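Local coordinates for fibronectin type III domain-containing protein (Simiduia agarivorans, PDB 6P2K) that probably hydrolyses the beta-1,4-glucan backbone of xyloglucan as a family 74 glycoside hydrolase, this chain being its beta-propeller part, at residues K185-S190 with P209-I214; M357-H362 with S370-Y375; A752-L757 with R768-G773. All coordinates share one frame; numbering follows the deposited sequence.

Interaction 1: residues K185-S190 with P209-I214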
# COMPACT_ATOMS: atom_id res chain seq x y z
N LYS B 185 16.38 -24.34 60.46
CA LYS B 185 17.07 -24.99 61.56
C LYS B 185 17.66 -26.32 61.12
O LYS B 185 18.76 -26.69 61.55
CB LYS B 185 16.10 -25.20 62.73
CG LYS B 185 15.44 -23.94 63.25
CD LYS B 185 16.49 -22.92 63.67
CE LYS B 185 15.87 -21.78 64.45
NZ LYS B 185 16.11 -21.89 65.91
N GLY B 186 16.95 -27.03 60.27
CA GLY B 186 17.26 -28.39 59.87
C GLY B 186 15.99 -29.21 59.89
O GLY B 186 14.89 -28.68 60.12
N VAL B 187 16.12 -30.51 59.65
CA VAL B 187 14.98 -31.41 59.67
C VAL B 187 14.85 -31.98 61.08
O VAL B 187 15.80 -32.57 61.61
CB VAL B 187 15.14 -32.53 58.63
CG1 VAL B 187 14.09 -33.60 58.86
CG2 VAL B 187 15.02 -31.96 57.24
N TYR B 188 13.68 -31.79 61.68
CA TYR B 188 13.39 -32.27 63.02
C TYR B 188 12.27 -33.30 62.95
O TYR B 188 11.39 -33.23 62.09
CB TYR B 188 13.00 -31.12 63.96
CG TYR B 188 14.16 -30.21 64.29
CD1 TYR B 188 14.66 -29.31 63.35
CD2 TYR B 188 14.77 -30.25 65.54
CE1 TYR B 188 15.72 -28.49 63.64
CE2 TYR B 188 15.83 -29.42 65.84
CZ TYR B 188 16.30 -28.54 64.89
OH TYR B 188 17.36 -27.71 65.18
N LYS B 189 12.32 -34.27 63.86
CA LYS B 189 11.33 -35.34 63.89
C LYS B 189 10.75 -35.47 65.29
O LYS B 189 11.47 -35.37 66.29
CB LYS B 189 11.94 -36.68 63.47
CG LYS B 189 10.94 -37.83 63.53
CD LYS B 189 11.62 -39.19 63.54
CE LYS B 189 10.63 -40.29 63.19
NZ LYS B 189 11.30 -41.57 62.86
N SER B 190 9.45 -35.71 65.34
CA SER B 190 8.75 -36.00 66.58
C SER B 190 8.01 -37.32 66.44
O SER B 190 7.33 -37.55 65.44
CB SER B 190 7.77 -34.88 66.94
OG SER B 190 6.64 -35.40 67.62
N PRO B 209 23.35 -26.37 55.82
CA PRO B 209 22.54 -26.84 56.96
C PRO B 209 21.05 -26.63 56.78
O PRO B 209 20.26 -27.35 57.40
CB PRO B 209 23.07 -26.00 58.13
CG PRO B 209 24.22 -25.17 57.57
CD PRO B 209 24.01 -25.09 56.10
N TRP B 210 20.63 -25.68 55.94
CA TRP B 210 19.24 -25.27 55.89
C TRP B 210 18.44 -26.18 54.97
O TRP B 210 18.79 -26.36 53.80
CB TRP B 210 19.13 -23.82 55.42
CG TRP B 210 19.70 -22.84 56.39
CD1 TRP B 210 20.40 -23.12 57.53
CD2 TRP B 210 19.62 -21.41 56.31
NE1 TRP B 210 20.75 -21.96 58.16
CE2 TRP B 210 20.29 -20.89 57.44
CE3 TRP B 210 19.04 -20.52 55.40
CZ2 TRP B 210 20.40 -19.53 57.68
CZ3 TRP B 210 19.16 -19.16 55.64
CH2 TRP B 210 19.83 -18.68 56.77
N ASN B 211 17.35 -26.74 55.49
CA ASN B 211 16.42 -27.50 54.68
C ASN B 211 15.35 -26.58 54.11
O ASN B 211 14.82 -25.72 54.82
CB ASN B 211 15.76 -28.61 55.50
CG ASN B 211 14.61 -29.27 54.76
OD1 ASN B 211 13.44 -29.01 55.03
ND2 ASN B 211 14.95 -30.11 53.79
N LYS B 212 15.05 -26.76 52.83
CA LYS B 212 14.07 -25.95 52.13
C LYS B 212 12.81 -26.76 51.81
O LYS B 212 12.25 -26.67 50.71
CB LYS B 212 14.66 -25.36 50.85
CG LYS B 212 15.85 -24.45 51.10
CD LYS B 212 15.47 -23.28 52.00
CE LYS B 212 16.64 -22.34 52.22
NZ LYS B 212 16.23 -21.09 52.93
N GLY B 213 12.36 -27.55 52.76
CA GLY B 213 11.17 -28.35 52.58
C GLY B 213 11.47 -29.83 52.60
O GLY B 213 12.55 -30.28 52.20
N ILE B 214 10.50 -30.61 53.08
CA ILE B 214 10.63 -32.06 53.15
C ILE B 214 9.38 -32.70 52.57
O ILE B 214 8.32 -32.08 52.47
CB ILE B 214 10.85 -32.57 54.59
CG1 ILE B 214 9.67 -32.15 55.47
CG2 ILE B 214 12.17 -32.08 55.14
CD1 ILE B 214 9.90 -32.39 56.92
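V187 lays one methyl, CG2, over the side chain of N211 and against that of I214. The closest of these touches is methyl to methyl, V187 CG2 to I214 CG2 at 3.5 Å. Toward N211 the same methyl reaches CG at 3.7 Å, with CB, OD1 and ND2 only slightly farther off, so it rests on the amide group rather than on one atom of it. V187 can do this because CG1 is anti to the backbone N (chi1 169°), leaving CG2 beside that N and turned to the second strand. The N211 amide is fixed from behind by two bonds to a single residue: OD1 accepts from G213 N at 2.9 Å, closing an Asx turn, and ND2 gives to G213 O, also at 2.9 Å. Both donors stand well above the carbonyl plane they approach, while G213 O lies only slightly out of the N211 amide plane; the pair limits that amide's rotation. G213 suits the turn, since a CB at its backbone angles would be jammed against the carbonyl of K212. With an alanine at N211, both clasping bonds would go, and G213 would probably shift more easily while V187 CG2 lost the flat surface it rests on. Where the two segments begin, backbone meets backbone: G186 CA is 4.0 Å from P209 O. K185 turns away and puts NZ into a salt bridge with D157. The contact is plain packing between adjacent propeller blades, away from the zinc sites. Y188 pairs through its backbone with L181 on strand 179-183 and V187 with I200 on strand 198-200, while strand 210-216 opens the following blade; V187 packs on Y227 and N211 on A225 of its strand 222-228, and an N211-S183 backbone bond links the blades.

Interaction 2: residues M357-H362 with S370-Y375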
# COMPACT_ATOMS: atom_id res chain seq x y z
N MET B 357 -2.20 -19.10 38.01
CA MET B 357 -2.69 -20.36 38.55
C MET B 357 -2.94 -21.32 37.40
O MET B 357 -3.62 -20.97 36.43
CB MET B 357 -3.98 -20.16 39.37
CG MET B 357 -3.85 -19.18 40.53
SD MET B 357 -4.15 -17.47 40.04
CE MET B 357 -5.93 -17.49 39.83
N TYR B 358 -2.38 -22.52 37.51
CA TYR B 358 -2.46 -23.51 36.45
C TYR B 358 -2.80 -24.87 37.04
O TYR B 358 -2.32 -25.23 38.12
CB TYR B 358 -1.13 -23.60 35.68
CG TYR B 358 -1.01 -22.61 34.55
CD1 TYR B 358 -0.57 -21.32 34.78
CD2 TYR B 358 -1.35 -22.97 33.25
CE1 TYR B 358 -0.46 -20.40 33.75
CE2 TYR B 358 -1.24 -22.06 32.21
CZ TYR B 358 -0.80 -20.79 32.47
OH TYR B 358 -0.70 -19.89 31.44
N TYR B 359 -3.63 -25.63 36.32
CA TYR B 359 -4.00 -26.98 36.72
C TYR B 359 -3.70 -27.94 35.59
O TYR B 359 -3.99 -27.66 34.42
CB TYR B 359 -5.48 -27.07 37.11
CG TYR B 359 -5.92 -28.48 37.44
CD1 TYR B 359 -5.68 -29.02 38.70
CD2 TYR B 359 -6.56 -29.27 36.50
CE1 TYR B 359 -6.07 -30.31 39.01
CE2 TYR B 359 -6.95 -30.56 36.80
CZ TYR B 359 -6.71 -31.07 38.06
OH TYR B 359 -7.10 -32.35 38.36
N ALA B 360 -3.13 -29.09 35.94
CA ALA B 360 -2.81 -30.14 34.98
C ALA B 360 -3.66 -31.37 35.29
O ALA B 360 -3.68 -31.83 36.43
CB ALA B 360 -1.33 -30.50 35.03
N SER B 361 -4.35 -31.88 34.28
CA SER B 361 -4.98 -33.18 34.40
C SER B 361 -4.01 -34.25 33.92
O SER B 361 -3.09 -33.99 33.15
CB SER B 361 -6.29 -33.24 33.61
OG SER B 361 -6.10 -32.77 32.28
N HIS B 362 -4.22 -35.47 34.41
CA HIS B 362 -3.29 -36.57 34.18
C HIS B 362 -3.97 -37.69 33.41
O HIS B 362 -5.12 -38.05 33.70
CB HIS B 362 -2.74 -37.10 35.50
CG HIS B 362 -1.75 -38.21 35.34
ND1 HIS B 362 -1.94 -39.47 35.88
CD2 HIS B 362 -0.56 -38.26 34.69
CE1 HIS B 362 -0.91 -40.24 35.57
NE2 HIS B 362 -0.05 -39.53 34.85
N SER B 370 -1.94 -32.44 30.98
CA SER B 370 -2.59 -31.45 30.13
C SER B 370 -2.81 -30.19 30.96
O SER B 370 -3.70 -30.14 31.81
CB SER B 370 -3.91 -32.00 29.58
OG SER B 370 -4.47 -31.10 28.64
N TRP B 371 -2.00 -29.17 30.70
CA TRP B 371 -2.00 -27.97 31.52
C TRP B 371 -3.11 -27.02 31.09
O TRP B 371 -3.32 -26.78 29.90
CB TRP B 371 -0.64 -27.28 31.45
CG TRP B 371 0.39 -28.07 32.20
CD1 TRP B 371 1.23 -29.01 31.68
CD2 TRP B 371 0.64 -28.03 33.60
NE1 TRP B 371 2.01 -29.54 32.69
CE2 TRP B 371 1.66 -28.96 33.87
CE3 TRP B 371 0.10 -27.29 34.66
CZ2 TRP B 371 2.16 -29.17 35.16
CZ3 TRP B 371 0.60 -27.50 35.93
CH2 TRP B 371 1.62 -28.43 36.17
N GLN B 372 -3.81 -26.47 32.08
CA GLN B 372 -4.99 -25.63 31.86
C GLN B 372 -4.79 -24.28 32.53
O GLN B 372 -4.36 -24.21 33.68
CB GLN B 372 -6.25 -26.31 32.40
CG GLN B 372 -6.50 -27.71 31.86
CD GLN B 372 -7.61 -28.45 32.58
OE1 GLN B 372 -8.51 -27.84 33.17
NE2 GLN B 372 -7.56 -29.78 32.55
N ASN B 373 -5.12 -23.22 31.79
CA ASN B 373 -5.03 -21.85 32.30
C ASN B 373 -6.19 -21.61 33.26
O ASN B 373 -7.36 -21.67 32.86
CB ASN B 373 -5.05 -20.88 31.12
CG ASN B 373 -5.25 -19.42 31.51
OD1 ASN B 373 -5.44 -19.06 32.67
ND2 ASN B 373 -5.20 -18.55 30.50
N LYS B 374 -5.87 -21.32 34.53
CA LYS B 374 -6.88 -21.11 35.57
C LYS B 374 -6.80 -19.71 36.17
O LYS B 374 -7.18 -19.50 37.33
CB LYS B 374 -6.76 -22.16 36.67
CG LYS B 374 -6.99 -23.59 36.20
CD LYS B 374 -8.44 -23.82 35.81
CE LYS B 374 -8.70 -25.28 35.47
NZ LYS B 374 -10.15 -25.60 35.52
N TYR B 375 -6.31 -18.73 35.41
CA TYR B 375 -6.28 -17.36 35.89
C TYR B 375 -6.92 -16.35 34.94
O TYR B 375 -7.35 -15.29 35.40
CB TYR B 375 -4.84 -16.92 36.20
CG TYR B 375 -3.93 -16.67 35.01
CD1 TYR B 375 -3.32 -17.72 34.34
CD2 TYR B 375 -3.66 -15.37 34.58
CE1 TYR B 375 -2.49 -17.50 33.25
CE2 TYR B 375 -2.83 -15.13 33.50
CZ TYR B 375 -2.24 -16.20 32.84
OH TYR B 375 -1.41 -15.96 31.77
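Strands 358-362 and 370-373 run antiparallel at 150°, with Y359-Q372 and S361-S370 as hydrogen-bonded pairs and Y358-N373 and A360-W371 as non-hydrogen-bonded ones; beyond the second strand, K374 N adds a bond to M357 O. On the face of A360 and W371, the alanine methyl sits over the centre of the indole's six-membered ring, CB to centroid 3.4 Å and 7° off the normal, a close CH-pi contact. W371 NE1 bonds to I313 O, and W314 stacks on the same indole. Farther along, the Y358 and Y375 rings meet obliquely, planes at 51°, CE1 to CE1 at 3.6 Å. Their hydroxyls do not serve each other: Y358 OH bonds to D322 O and Y375 OH to I323 O. Y375 is positioned by N373, whose OD1 takes Y375 N at 2.9 Å in an Asx turn. On the other face, Y359 and Q372 lie side by side, and Q372 NE2 makes a weak bond to S361 OG at 3.3 Å. CG of K374, beside its backbone N, lies 3.9 Å from Y359 CB, and a bend at chi2 keeps CE near the same CB before NZ goes on to N45 O and a salt bridge with E47. S370 OG bonds to K508 NZ of the second subunit. This is a beta hairpin forming the last two strands of a four-stranded antiparallel blade, the repeating unit of a beta-propeller.

Interaction 3: residues A752-L757 with R768-G773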
# COMPACT_ATOMS: atom_id res chain seq x y z
N ALA B 752 -20.17 6.43 28.17
CA ALA B 752 -21.53 6.16 27.72
C ALA B 752 -22.55 6.98 28.51
O ALA B 752 -23.58 6.47 28.97
CB ALA B 752 -21.86 4.67 27.79
N GLY B 753 -22.25 8.27 28.68
CA GLY B 753 -23.17 9.19 29.31
C GLY B 753 -23.23 9.14 30.82
O GLY B 753 -24.10 9.79 31.41
N GLN B 754 -22.34 8.39 31.46
CA GLN B 754 -22.36 8.23 32.91
C GLN B 754 -20.99 8.58 33.46
O GLN B 754 -19.97 8.14 32.93
CB GLN B 754 -22.74 6.80 33.31
CG GLN B 754 -22.58 6.49 34.78
CD GLN B 754 -23.57 7.24 35.65
OE1 GLN B 754 -24.78 7.13 35.47
NE2 GLN B 754 -23.05 8.01 36.61
N MET B 755 -20.96 9.39 34.53
CA MET B 755 -19.70 9.72 35.18
C MET B 755 -19.22 8.54 36.01
O MET B 755 -19.99 7.96 36.78
CB MET B 755 -19.85 10.97 36.06
CG MET B 755 -19.85 12.29 35.29
SD MET B 755 -18.49 12.50 34.12
CE MET B 755 -17.06 12.09 35.14
N TYR B 756 -17.95 8.20 35.84
CA TYR B 756 -17.34 7.10 36.58
C TYR B 756 -16.07 7.60 37.26
O TYR B 756 -15.44 8.56 36.83
CB TYR B 756 -16.97 5.94 35.65
CG TYR B 756 -18.15 5.13 35.17
CD1 TYR B 756 -18.64 4.06 35.92
CD2 TYR B 756 -18.77 5.41 33.96
CE1 TYR B 756 -19.72 3.31 35.48
CE2 TYR B 756 -19.84 4.67 33.52
CZ TYR B 756 -20.31 3.62 34.28
OH TYR B 756 -21.38 2.87 33.84
N LEU B 757 -15.71 6.92 38.34
CA LEU B 757 -14.42 7.08 38.99
C LEU B 757 -13.58 5.85 38.67
O LEU B 757 -13.95 4.74 39.05
CB LEU B 757 -14.57 7.26 40.50
CG LEU B 757 -13.31 7.19 41.37
CD1 LEU B 757 -12.36 8.32 41.03
CD2 LEU B 757 -13.69 7.23 42.84
N ARG B 768 -13.51 0.54 38.85
CA ARG B 768 -14.28 1.73 38.54
C ARG B 768 -15.61 1.71 39.28
O ARG B 768 -16.17 0.64 39.58
CB ARG B 768 -14.51 1.88 37.03
CG ARG B 768 -15.70 1.11 36.48
CD ARG B 768 -15.98 1.51 35.05
NE ARG B 768 -17.20 0.89 34.55
CZ ARG B 768 -17.72 1.11 33.35
NH1 ARG B 768 -17.11 1.93 32.50
NH2 ARG B 768 -18.84 0.50 32.99
N ARG B 769 -16.12 2.90 39.56
CA ARG B 769 -17.34 3.09 40.33
C ARG B 769 -18.18 4.18 39.67
O ARG B 769 -17.64 5.20 39.23
CB ARG B 769 -17.03 3.47 41.78
CG ARG B 769 -18.24 3.55 42.69
CD ARG B 769 -17.91 4.20 44.02
NE ARG B 769 -18.99 4.04 44.99
CZ ARG B 769 -20.06 4.83 45.06
NH1 ARG B 769 -20.18 5.85 44.21
NH2 ARG B 769 -20.99 4.62 45.97
N SER B 770 -19.48 3.95 39.61
CA SER B 770 -20.40 4.97 39.14
C SER B 770 -20.52 6.08 40.18
O SER B 770 -20.55 5.83 41.39
CB SER B 770 -21.78 4.36 38.87
OG SER B 770 -22.47 5.11 37.88
N ILE B 771 -20.57 7.33 39.71
CA ILE B 771 -20.62 8.51 40.57
C ILE B 771 -21.89 9.27 40.25
O ILE B 771 -22.09 9.71 39.11
CB ILE B 771 -19.38 9.40 40.38
CG1 ILE B 771 -18.10 8.63 40.72
CG2 ILE B 771 -19.50 10.66 41.22
CD1 ILE B 771 -17.97 8.27 42.18
N SER B 772 -22.75 9.44 41.24
CA SER B 772 -24.04 10.09 41.05
C SER B 772 -23.98 11.56 41.48
O SER B 772 -23.16 11.96 42.30
CB SER B 772 -25.14 9.36 41.82
OG SER B 772 -24.80 9.23 43.19
N GLY B 773 -24.88 12.35 40.90
CA GLY B 773 -24.97 13.76 41.23
C GLY B 773 -23.75 14.57 40.86
O GLY B 773 -23.49 15.60 41.50
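Q754 folds its side chain over S770, CD 3.3 Å from S770 OG, where a beta hairpin, strands 754-761 and 765-770, forms the middle of a four-stranded propeller blade. That blade is completed by strand 7-8 from the start of the chain, the closure often called molecular velcro. The bend of Q754 at chi2 (68°) brings NE2 back to its neighbour's carbonyl, M755 O, at 3.1 Å, with the acceptor in the amide plane. P778 of the third subunit packs on Q754. M755 contributes mainly through its backbone: besides the amide of Q754, its O accepts from I771 N at 3.1 Å, so two donors share one oxygen, while its side chain lies against F748 and K750 of strand 745-751. At Y756 comes the chief side-chain contact. The guanidinium of R768 lies flat on the phenol ring, planes 12° apart and centres 3.9 Å apart, a cation-pi stack displaced toward the rim, with NH2 nearest the hydroxyl end. CG of R768 sits between its backbone N and carbonyl carbon, and from there an extended chain carries the guanidinium over the ring. Its polar edges are taken by others: NE gives to Q7 OE1, and NH1 reaches Y758 OH and D751, which should hold the plane against rotation. L757 sets CB against I771 CG1 at 3.8 Å, and its backbone pairs both ways with R769, whose NH2 forms a salt bridge with D736. R769 N reaches L757 O at 2.9 Å; the return bond, L757 N to R769 O, is shorter and straighter, 2.7 Å with 171° at the hydrogen.

Interactions 2 and 3 each tie neighbouring strands of one propeller blade through backbone bonds, whereas interaction 1 joins two successive blades by packing, with no backbone bond between its own two segments. The three share no strand. Interactions 1 and 3 are farthest apart, centres about 55 Å from each other on opposite sides of the chain's centre. Interactions 1 and 2 are buried; 3 is only partly so. Chemistry follows place: a methyl on aliphatic and amide groups between blades in 1, a methyl on an indole face and an oblique tyrosine pair in 2, and a charged guanidinium on a phenol in 3. Other subunits touch 2 and 3, but not 1.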